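PDB 3CGX: putative nucleotide-diphospho-sugar transferase from Desulfovibrio desulfuricans subsp. desulfuricans, which is probably a glycosyltransferase with a GT-A-type fold that transfers sugar from a nucleotide-diphospho-sugar donor, although its substrates have not been established. Local coordinates for residues 9-14 with 54-59; 94-99 with 151-156; 105-110 with 126-131. All coordinates share one frame; numbering follows the deposited sequence.

Overall arrangement
The three contacts sample the sheet and its flanking elements in a GT-A-like, Rossmann-type α/β/α domain built on one mixed sheet. Interaction 1 pairs two of its parallel strands; interaction 3 seats the turn after helix 118-127 on strand 105-109, the neighbour of strand 5-11 on the other side; interaction 2 ties helix 87-100 to the loop after strand 143-149. The centre of interaction 1 lies about 18 Å from each of the others, which are about 12 Å apart. Phe-10 joins the first contact to both: its N lies 3.0 Å from Met-109 O, a probable hydrogen bond, and its CZ 3.9 Å from Ala-94 CB. A bound imidazole, probably from crystallisation, lies about 4 Å from the side chain of Lys-12.

Interaction 1: 9-14 with 54-59; sequences FFVKYP and LHICYV
Phe-9, Phe-10 and Val-11 pair in parallel with Ile-56, Cys-57 and Tyr-58, and so join the first two strands of the GT-A-like sheet, which a helical β-α-β connection links in sequence. The short strand axes approach to 4.7 Å and are twisted by 29°. Phe-9 N donates to His-55 O almost straight (2.9 Å, 173°). The ladder then runs on through Cys-57 N to Phe-9 O, Val-11 N to Cys-57 O and Val-59 N to Val-11 O. Cys-57 O is gripped more than once, since it also receives the CA-H of Phe-10 and a hydrogen bond from Gln-82 NE2.

Phe-10 shows how one side chain can serve several partners along its length. Its CB and CG lie beside Cys-57 O, both at 4.1 Å. CD1 and CE1 face Cys-57 CB, CE1 at 3.5 Å, and CE1 also reaches Cys-57 SG at 4.0 Å, the sulfur standing obliquely to the ring in a sulfur-aromatic contact. CZ, the far end, has passed beyond the strand pair and packs on Ala-94 of helix 87-100.

The other side of the sheet carries Phe-9, Val-11 and Ile-56, the first two packing on Met-43 and Tyr-36 of helix 29-47. With CG1 anti to the carbonyl carbon (chi1 -59°), Val-11 CG2 falls between N and that carbon and meets Ile-56 CG2 at 3.5 Å, while CG1 lies over one face of the Phe-9 ring. Beyond the last bond of the ladder Lys-12 still crosses Val-59 with its CB and CG, its NZ bonding to Lys-18 O. One residue later a water links the chains, accepting from Tyr-13 N at 3.0 Å and donating to Val-59 O at 2.7 Å.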
loop_
_atom_site.group_PDB
_atom_site.type_symbol
_atom_site.label_atom_id
_atom_site.label_comp_id
_atom_site.label_asym_id
_atom_site.label_seq_id
_atom_site.Cartn_x
_atom_site.Cartn_y
_atom_site.Cartn_z
ATOM N N PHE A 9 -6.897 -1.247 -0.552
ATOM C CA PHE A 9 -5.863 -0.216 -0.737
ATOM C C PHE A 9 -5.860 0.746 0.454
ATOM O O PHE A 9 -6.760 1.514 0.651
ATOM C CB PHE A 9 -6.083 0.462 -2.088
ATOM C CG PHE A 9 -5.037 1.513 -2.475
ATOM C CD1 PHE A 9 -3.674 1.279 -2.297
ATOM C CD2 PHE A 9 -5.415 2.699 -3.099
ATOM C CE1 PHE A 9 -2.723 2.210 -2.738
ATOM C CE2 PHE A 9 -4.427 3.644 -3.510
ATOM C CZ PHE A 9 -3.092 3.380 -3.290
ATOM N N PHE A 10 -4.828 0.627 1.276
ATOM C CA PHE A 10 -4.711 1.352 2.538
ATOM C C PHE A 10 -4.020 2.681 2.333
ATOM O O PHE A 10 -2.882 2.755 1.844
ATOM C CB PHE A 10 -3.971 0.474 3.585
ATOM C CG PHE A 10 -4.861 -0.409 4.406
ATOM C CD1 PHE A 10 -5.919 -1.109 3.841
ATOM C CD2 PHE A 10 -4.605 -0.584 5.782
ATOM C CE1 PHE A 10 -6.744 -1.873 4.628
ATOM C CE2 PHE A 10 -5.401 -1.403 6.556
ATOM C CZ PHE A 10 -6.470 -2.038 6.000
ATOM N N VAL A 11 -4.755 3.737 2.695
ATOM C CA VAL A 11 -4.402 5.141 2.487
ATOM C C VAL A 11 -4.722 5.988 3.728
ATOM O O VAL A 11 -5.409 5.563 4.632
ATOM C CB VAL A 11 -5.192 5.727 1.242
ATOM C CG1 VAL A 11 -4.891 4.930 -0.067
ATOM C CG2 VAL A 11 -6.743 5.793 1.505
ATOM N N LYS A 12 -4.141 7.160 3.779
ATOM C CA LYS A 12 -4.505 8.227 4.721
ATOM C C LYS A 12 -4.760 9.542 3.944
ATOM O O LYS A 12 -4.102 9.824 2.932
ATOM C CB LYS A 12 -3.412 8.440 5.760
ATOM C CG LYS A 12 -3.744 9.424 6.850
ATOM C CD LYS A 12 -2.775 9.398 8.003
ATOM C CE LYS A 12 -3.155 10.459 9.067
ATOM N NZ LYS A 12 -2.138 10.433 10.123
ATOM N N TYR A 13 -5.731 10.331 4.415
ATOM C CA TYR A 13 -6.012 11.612 3.762
ATOM C C TYR A 13 -4.714 12.438 3.854
ATOM O O TYR A 13 -4.133 12.558 4.922
ATOM C CB TYR A 13 -7.213 12.375 4.343
ATOM C CG TYR A 13 -7.568 13.472 3.397
ATOM C CD1 TYR A 13 -8.397 13.220 2.305
ATOM C CD2 TYR A 13 -7.005 14.753 3.534
ATOM C CE1 TYR A 13 -8.680 14.221 1.350
ATOM C CE2 TYR A 13 -7.276 15.761 2.590
ATOM C CZ TYR A 13 -8.101 15.471 1.488
ATOM O OH TYR A 13 -8.378 16.424 0.527
ATOM N N PRO A 14 -4.229 12.973 2.709
ATOM C CA PRO A 14 -2.919 13.672 2.630
ATOM C C PRO A 14 -2.918 15.111 3.158
ATOM O O PRO A 14 -2.655 16.068 2.412
ATOM C CB PRO A 14 -2.596 13.616 1.153
ATOM C CG PRO A 14 -3.990 13.700 0.506
ATOM C CD PRO A 14 -4.887 12.899 1.391
ATOM N N LEU A 54 -12.034 -2.767 -6.211
ATOM C CA LEU A 54 -11.120 -2.005 -5.360
ATOM C C LEU A 54 -11.846 -1.288 -4.232
ATOM O O LEU A 54 -12.857 -0.632 -4.436
ATOM C CB LEU A 54 -10.344 -1.036 -6.214
ATOM C CG LEU A 54 -9.435 -0.023 -5.520
ATOM C CD1 LEU A 54 -8.172 -0.728 -5.103
ATOM C CD2 LEU A 54 -9.138 1.155 -6.476
ATOM N N HIS A 55 -11.357 -1.513 -3.019
ATOM C CA HIS A 55 -11.878 -0.847 -1.819
ATOM C C HIS A 55 -10.792 -0.008 -1.228
ATOM O O HIS A 55 -9.742 -0.532 -0.853
ATOM C CB HIS A 55 -12.315 -1.858 -0.786
ATOM C CG HIS A 55 -13.502 -2.655 -1.213
ATOM N ND1 HIS A 55 -14.228 -3.428 -0.348
ATOM C CD2 HIS A 55 -14.092 -2.781 -2.419
ATOM C CE1 HIS A 55 -15.227 -3.988 -1.004
ATOM N NE2 HIS A 55 -15.168 -3.605 -2.260
ATOM N N ILE A 56 -11.054 1.293 -1.162
ATOM C CA ILE A 56 -10.107 2.231 -0.630
ATOM C C ILE A 56 -10.377 2.390 0.862
ATOM O O ILE A 56 -11.435 2.882 1.299
ATOM C CB ILE A 56 -10.175 3.594 -1.366
ATOM C CG1 ILE A 56 -9.874 3.431 -2.870
ATOM C CG2 ILE A 56 -9.231 4.629 -0.699
ATOM C CD1 ILE A 56 -10.246 4.659 -3.712
ATOM N N CYS A 57 -9.415 1.931 1.658
ATOM C CA CYS A 57 -9.561 1.845 3.127
ATOM C C CYS A 57 -8.671 2.859 3.807
ATOM O O CYS A 57 -7.440 2.736 3.769
ATOM C CB CYS A 57 -9.202 0.425 3.602
ATOM S SG CYS A 57 -10.159 -0.893 2.853
ATOM N N TYR A 58 -9.304 3.880 4.412
ATOM C CA TYR A 58 -8.606 5.006 4.968
ATOM C C TYR A 58 -8.485 5.045 6.494
ATOM O O TYR A 58 -9.349 4.607 7.269
ATOM C CB TYR A 58 -9.242 6.305 4.472
ATOM C CG TYR A 58 -10.686 6.535 4.844
ATOM C CD1 TYR A 58 -11.028 7.094 6.055
ATOM C CD2 TYR A 58 -11.733 6.230 3.946
ATOM C CE1 TYR A 58 -12.316 7.339 6.352
ATOM C CE2 TYR A 58 -13.026 6.459 4.264
ATOM C CZ TYR A 58 -13.316 7.006 5.466
ATOM O OH TYR A 58 -14.631 7.271 5.797
ATOM N N VAL A 59 -7.353 5.574 6.900
ATOM C CA VAL A 59 -7.053 5.742 8.285
ATOM C C VAL A 59 -8.181 6.591 8.879
ATOM O O VAL A 59 -8.519 7.669 8.332
ATOM C CB VAL A 59 -5.679 6.390 8.507
ATOM C CG1 VAL A 59 -5.450 6.805 9.960
ATOM C CG2 VAL A 59 -4.546 5.426 8.025
HETATM O O HOH W 1 -7.477 9.496 6.668
#

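Interaction 2: 94-99 with 151-156; sequences AMQKAF and DSFCPD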
loop_
_atom_site.group_PDB
_atom_site.type_symbol
_atom_site.label_atom_id
_atom_site.label_comp_id
_atom_site.label_asym_id
_atom_site.label_seq_id
_atom_site.Cartn_x
_atom_site.Cartn_y
_atom_site.Cartn_z
ATOM N N ALA A 94 -10.442 -5.579 7.624
ATOM C CA ALA A 94 -10.720 -5.235 6.221
ATOM C C ALA A 94 -10.765 -6.525 5.356
ATOM O O ALA A 94 -11.660 -6.739 4.532
ATOM C CB ALA A 94 -9.682 -4.232 5.699
HETATM N N MSE A 95 -9.816 -7.412 5.585
HETATM C CA MSE A 95 -9.787 -8.665 4.833
HETATM C C MSE A 95 -10.981 -9.573 5.186
HETATM O O MSE A 95 -11.642 -10.172 4.314
HETATM C CB MSE A 95 -8.478 -9.387 5.125
HETATM C CG MSE A 95 -7.262 -8.605 4.695
HETATM SE SE MSE A 95 -5.629 -9.712 4.437
HETATM C CE MSE A 95 -6.240 -10.396 2.733
ATOM N N GLN A 96 -11.274 -9.632 6.477
ATOM C CA GLN A 96 -12.366 -10.444 6.982
ATOM C C GLN A 96 -13.661 -9.973 6.375
ATOM O O GLN A 96 -14.490 -10.765 5.964
ATOM C CB GLN A 96 -12.451 -10.397 8.514
ATOM C CG GLN A 96 -13.595 -11.269 9.021
ATOM C CD GLN A 96 -13.339 -12.753 8.779
ATOM O OE1 GLN A 96 -14.018 -13.381 7.972
ATOM N NE2 GLN A 96 -12.333 -13.299 9.449
ATOM N N LYS A 97 -13.808 -8.665 6.273
ATOM C CA LYS A 97 -15.012 -8.061 5.694
ATOM C C LYS A 97 -15.173 -8.396 4.218
ATOM O O LYS A 97 -16.291 -8.680 3.716
ATOM C CB LYS A 97 -14.963 -6.556 5.881
ATOM C CG LYS A 97 -15.965 -5.749 5.108
ATOM C CD LYS A 97 -17.341 -5.783 5.674
ATOM C CE LYS A 97 -18.176 -4.655 5.042
ATOM N NZ LYS A 97 -18.052 -4.581 3.547
ATOM N N ALA A 98 -14.050 -8.356 3.511
ATOM C CA ALA A 98 -14.042 -8.638 2.068
ATOM C C ALA A 98 -14.448 -10.091 1.806
ATOM O O ALA A 98 -15.244 -10.379 0.911
ATOM C CB ALA A 98 -12.677 -8.283 1.424
ATOM N N PHE A 99 -13.963 -10.990 2.642
ATOM C CA PHE A 99 -14.298 -12.394 2.507
ATOM C C PHE A 99 -15.762 -12.586 2.868
ATOM O O PHE A 99 -16.459 -13.353 2.234
ATOM C CB PHE A 99 -13.389 -13.286 3.370
ATOM C CG PHE A 99 -11.994 -13.435 2.813
ATOM C CD1 PHE A 99 -11.807 -13.807 1.486
ATOM C CD2 PHE A 99 -10.892 -13.212 3.596
ATOM C CE1 PHE A 99 -10.567 -13.947 0.979
ATOM C CE2 PHE A 99 -9.627 -13.333 3.070
ATOM C CZ PHE A 99 -9.464 -13.694 1.765
ATOM N N ASP A 151 -10.618 -19.684 1.498
ATOM C CA ASP A 151 -10.657 -20.912 2.282
ATOM C C ASP A 151 -9.380 -21.099 3.106
ATOM O O ASP A 151 -9.350 -21.886 4.052
ATOM C CB ASP A 151 -10.961 -22.112 1.375
ATOM C CG ASP A 151 -12.372 -22.063 0.804
ATOM O OD1 ASP A 151 -13.313 -21.697 1.553
ATOM O OD2 ASP A 151 -12.543 -22.395 -0.388
ATOM N N SER A 152 -8.387 -20.266 2.829
ATOM C CA SER A 152 -7.076 -20.348 3.501
ATOM C C SER A 152 -6.806 -19.168 4.450
ATOM O O SER A 152 -5.727 -19.046 5.057
ATOM C CB SER A 152 -5.947 -20.334 2.459
ATOM O OG SER A 152 -5.857 -21.561 1.771
ATOM N N PHE A 153 -7.773 -18.274 4.548
ATOM C CA PHE A 153 -7.560 -17.080 5.337
ATOM C C PHE A 153 -7.210 -17.450 6.772
ATOM O O PHE A 153 -7.929 -18.184 7.434
ATOM C CB PHE A 153 -8.779 -16.169 5.293
ATOM C CG PHE A 153 -8.620 -14.923 6.092
ATOM C CD1 PHE A 153 -7.434 -14.224 6.068
ATOM C CD2 PHE A 153 -9.664 -14.429 6.853
ATOM C CE1 PHE A 153 -7.286 -13.050 6.789
ATOM C CE2 PHE A 153 -9.514 -13.269 7.555
ATOM C CZ PHE A 153 -8.321 -12.577 7.526
ATOM N N CYS A 154 -6.112 -16.861 7.218
ATOM C CA CYS A 154 -5.558 -17.092 8.539
ATOM C C CYS A 154 -5.448 -15.763 9.280
ATOM O O CYS A 154 -4.396 -15.125 9.258
ATOM C CB CYS A 154 -4.184 -17.737 8.380
ATOM S SG CYS A 154 -3.405 -18.179 9.912
ATOM N N PRO A 155 -6.547 -15.317 9.906
ATOM C CA PRO A 155 -6.486 -13.984 10.568
ATOM C C PRO A 155 -5.455 -13.894 11.696
ATOM O O PRO A 155 -4.998 -12.814 12.065
ATOM C CB PRO A 155 -7.908 -13.775 11.091
ATOM C CG PRO A 155 -8.611 -15.132 11.003
ATOM C CD PRO A 155 -7.867 -15.964 10.000
ATOM N N ASP A 156 -5.140 -15.046 12.267
ATOM C CA ASP A 156 -4.142 -15.148 13.331
ATOM C C ASP A 156 -2.780 -14.566 12.921
ATOM O O ASP A 156 -1.970 -14.179 13.775
ATOM C CB ASP A 156 -3.958 -16.608 13.753
ATOM C CG ASP A 156 -5.094 -17.105 14.634
ATOM O OD1 ASP A 156 -6.138 -16.418 14.764
ATOM O OD2 ASP A 156 -4.929 -18.192 15.214
#
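Phe-153 meets Phe-99, Met-95 and Gln-96 with a single ring that supplies nearly all of its segment's share of the contact, and no hydrogen bond crosses between the two segments. Its CG lies opposite the backbone N (chi1 180°), which carries the ring out from the loop to helix 87-100. Over one face, toward the rim of the Phe-153 ring, lies Phe-99 CE2, 3.6 Å from Phe-153 CG. The two ring planes are inclined at 44°, an oblique pairing. On the opposite face the loop covers its own ring, with Pro-155 CD lying over the centre. Phe-153 is thereby held between a helix residue and a proline two positions further on.

Around the periphery, Met-95 CB approaches Phe-153 CZ at 4.0 Å. The selenium of this selenomethionine stands 5.5 Å from the ring centroid, in an oblique Met-aromatic contact. The Gln-96 side chain runs across that of Phe-153 and brings its amide end to the ring edge near CE2, the amide and ring planes 60° apart. Phe-148 of strand 143-149 meets Phe-153 edge-to-face and also touches Met-95 and Phe-99. Together these residues form an aromatic cluster that fastens the loop leaving the sheet to a flanking helix, within the α/β/α layering of a GT-A-like domain.

Interaction 3: 105-110 with 126-131; sequences RVVLMG and NDLQHY
Arg-105 lies along Leu-128 and Gln-129 where a β-α unit of the GT-A-like domain folds back, and the turn that follows helix 118-127 packs on the start of strand 105-109. The arginine's aliphatic part runs past Leu-128 in the opposite sense, CD lying 3.9 Å from Leu-128 CB. A bend at chi3 (-83°) then turns the guanidinium across the Gln-129 side chain. There Gln-129 CG sits above one face near the rim, 3.7 Å from Arg-105 NH1. Beyond CG the glutamine is extended, which lets its amide reach along the guanidinium and stack on it with the planes 20° apart.

That amide is itself held: Gln-129 NE2 donates to a lone pair of Asn-126 O (2.9 Å), nearly within its own plane, and Asn-126 O also takes the backbone N-H of Gln-129. The guanidinium is fixed from outside by a salt bridge from NH2 to Glu-4 and a bond from NH1 to Leu-125 O.

Deeper in, Leu-128 CD1 reaches Val-107 CG1 at 3.7 Å, whereas Val-106 turns away to helix 87-100. Asn-126 OD1 accepts from Gln-122 NE2 and, at 2.8 Å, from a water in the guanidinium plane that itself accepts from Arg-105 NH1 at 2.9 Å.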
loop_
_atom_site.group_PDB
_atom_site.type_symbol
_atom_site.label_atom_id
_atom_site.label_comp_id
_atom_site.label_asym_id
_atom_site.label_seq_id
_atom_site.Cartn_x
_atom_site.Cartn_y
_atom_site.Cartn_z
ATOM N N ARG A 105 -10.643 -14.150 -3.510
ATOM C CA ARG A 105 -9.241 -13.802 -3.401
ATOM C C ARG A 105 -9.126 -12.320 -3.112
ATOM O O ARG A 105 -9.724 -11.500 -3.785
ATOM C CB ARG A 105 -8.504 -14.098 -4.706
ATOM C CG ARG A 105 -8.347 -15.598 -5.061
ATOM C CD ARG A 105 -7.819 -15.714 -6.470
ATOM N NE ARG A 105 -8.905 -15.610 -7.435
ATOM C CZ ARG A 105 -8.823 -15.058 -8.632
ATOM N NH1 ARG A 105 -7.688 -14.526 -9.053
ATOM N NH2 ARG A 105 -9.898 -15.035 -9.410
ATOM N N VAL A 106 -8.312 -12.006 -2.110
ATOM C CA VAL A 106 -8.155 -10.661 -1.644
ATOM C C VAL A 106 -6.702 -10.316 -1.385
ATOM O O VAL A 106 -5.989 -11.068 -0.756
ATOM C CB VAL A 106 -8.964 -10.441 -0.315
ATOM C CG1 VAL A 106 -8.791 -9.019 0.199
ATOM C CG2 VAL A 106 -10.438 -10.785 -0.518
ATOM N N VAL A 107 -6.277 -9.171 -1.918
ATOM C CA VAL A 107 -4.951 -8.635 -1.609
ATOM C C VAL A 107 -5.105 -7.270 -0.933
ATOM O O VAL A 107 -5.970 -6.461 -1.281
ATOM C CB VAL A 107 -3.970 -8.566 -2.856
ATOM C CG1 VAL A 107 -3.757 -9.990 -3.490
ATOM C CG2 VAL A 107 -4.470 -7.629 -3.850
ATOM N N LEU A 108 -4.282 -7.050 0.079
ATOM C CA LEU A 108 -4.262 -5.781 0.800
ATOM C C LEU A 108 -2.864 -5.169 0.623
ATOM O O LEU A 108 -1.851 -5.808 0.842
ATOM C CB LEU A 108 -4.652 -6.010 2.270
ATOM C CG LEU A 108 -4.793 -4.845 3.261
ATOM C CD1 LEU A 108 -5.582 -5.327 4.519
ATOM C CD2 LEU A 108 -3.448 -4.300 3.643
HETATM N N MSE A 109 -2.813 -3.914 0.215
HETATM C CA MSE A 109 -1.558 -3.258 0.022
HETATM C C MSE A 109 -1.576 -1.839 0.467
HETATM O O MSE A 109 -2.634 -1.212 0.544
HETATM C CB MSE A 109 -1.224 -3.311 -1.457
HETATM C CG MSE A 109 -2.116 -2.478 -2.338
HETATM SE SE MSE A 109 -1.725 -2.977 -4.238
HETATM C CE MSE A 109 0.077 -2.328 -4.373
ATOM N N GLY A 110 -0.386 -1.327 0.730
ATOM C CA GLY A 110 -0.225 0.043 1.178
ATOM C C GLY A 110 -0.030 1.036 0.039
ATOM O O GLY A 110 -0.044 0.686 -1.147
ATOM N N ASN A 126 -3.644 -13.566 -9.678
ATOM C CA ASN A 126 -3.643 -14.752 -10.510
ATOM C C ASN A 126 -3.051 -15.942 -9.739
ATOM O O ASN A 126 -3.570 -17.043 -9.787
ATOM C CB ASN A 126 -2.832 -14.556 -11.817
ATOM C CG ASN A 126 -3.469 -13.533 -12.808
ATOM O OD1 ASN A 126 -4.647 -13.223 -12.739
ATOM N ND2 ASN A 126 -2.674 -13.089 -13.781
ATOM N N ASP A 127 -1.914 -15.699 -9.096
ATOM C CA ASP A 127 -1.170 -16.759 -8.379
ATOM C C ASP A 127 -1.935 -17.278 -7.138
ATOM O O ASP A 127 -1.782 -18.441 -6.740
ATOM C CB ASP A 127 0.259 -16.275 -7.997
ATOM C CG ASP A 127 1.220 -16.219 -9.185
ATOM O OD1 ASP A 127 0.924 -16.742 -10.260
ATOM O OD2 ASP A 127 2.301 -15.629 -9.056
ATOM N N LEU A 128 -2.765 -16.439 -6.541
ATOM C CA LEU A 128 -3.611 -16.864 -5.409
ATOM C C LEU A 128 -4.639 -17.912 -5.779
ATOM O O LEU A 128 -5.355 -18.443 -4.928
ATOM C CB LEU A 128 -4.319 -15.685 -4.724
ATOM C CG LEU A 128 -3.502 -14.978 -3.669
ATOM C CD1 LEU A 128 -4.246 -13.662 -3.291
ATOM C CD2 LEU A 128 -3.157 -15.884 -2.415
ATOM N N GLN A 129 -4.762 -18.221 -7.054
ATOM C CA GLN A 129 -5.614 -19.330 -7.405
ATOM C C GLN A 129 -4.926 -20.614 -7.015
ATOM O O GLN A 129 -5.584 -21.638 -6.834
ATOM C CB GLN A 129 -5.935 -19.358 -8.908
ATOM C CG GLN A 129 -6.755 -18.139 -9.296
ATOM C CD GLN A 129 -6.904 -18.018 -10.776
ATOM O OE1 GLN A 129 -8.012 -18.113 -11.279
ATOM N NE2 GLN A 129 -5.790 -17.828 -11.493
ATOM N N HIS A 130 -3.609 -20.561 -6.822
ATOM C CA HIS A 130 -2.823 -21.772 -6.654
ATOM C C HIS A 130 -2.012 -21.830 -5.376
ATOM O O HIS A 130 -1.334 -22.822 -5.106
ATOM C CB HIS A 130 -1.852 -21.906 -7.809
ATOM C CG HIS A 130 -2.460 -21.602 -9.141
ATOM N ND1 HIS A 130 -3.428 -22.398 -9.703
ATOM C CD2 HIS A 130 -2.244 -20.591 -10.018
ATOM C CE1 HIS A 130 -3.794 -21.894 -10.867
ATOM N NE2 HIS A 130 -3.083 -20.808 -11.091
ATOM N N TYR A 131 -2.056 -20.751 -4.631
ATOM C CA TYR A 131 -1.327 -20.619 -3.393
ATOM C C TYR A 131 -2.312 -20.230 -2.323
ATOM O O TYR A 131 -3.355 -19.657 -2.625
ATOM C CB TYR A 131 -0.300 -19.535 -3.535
ATOM C CG TYR A 131 0.901 -19.856 -4.351
ATOM C CD1 TYR A 131 0.946 -19.616 -5.736
ATOM C CD2 TYR A 131 2.047 -20.305 -3.731
ATOM C CE1 TYR A 131 2.072 -19.916 -6.454
ATOM C CE2 TYR A 131 3.163 -20.587 -4.431
ATOM C CZ TYR A 131 3.187 -20.379 -5.789
ATOM O OH TYR A 131 4.349 -20.653 -6.455
HETATM O O HOH W 2 -7.051 -13.005 -11.396
#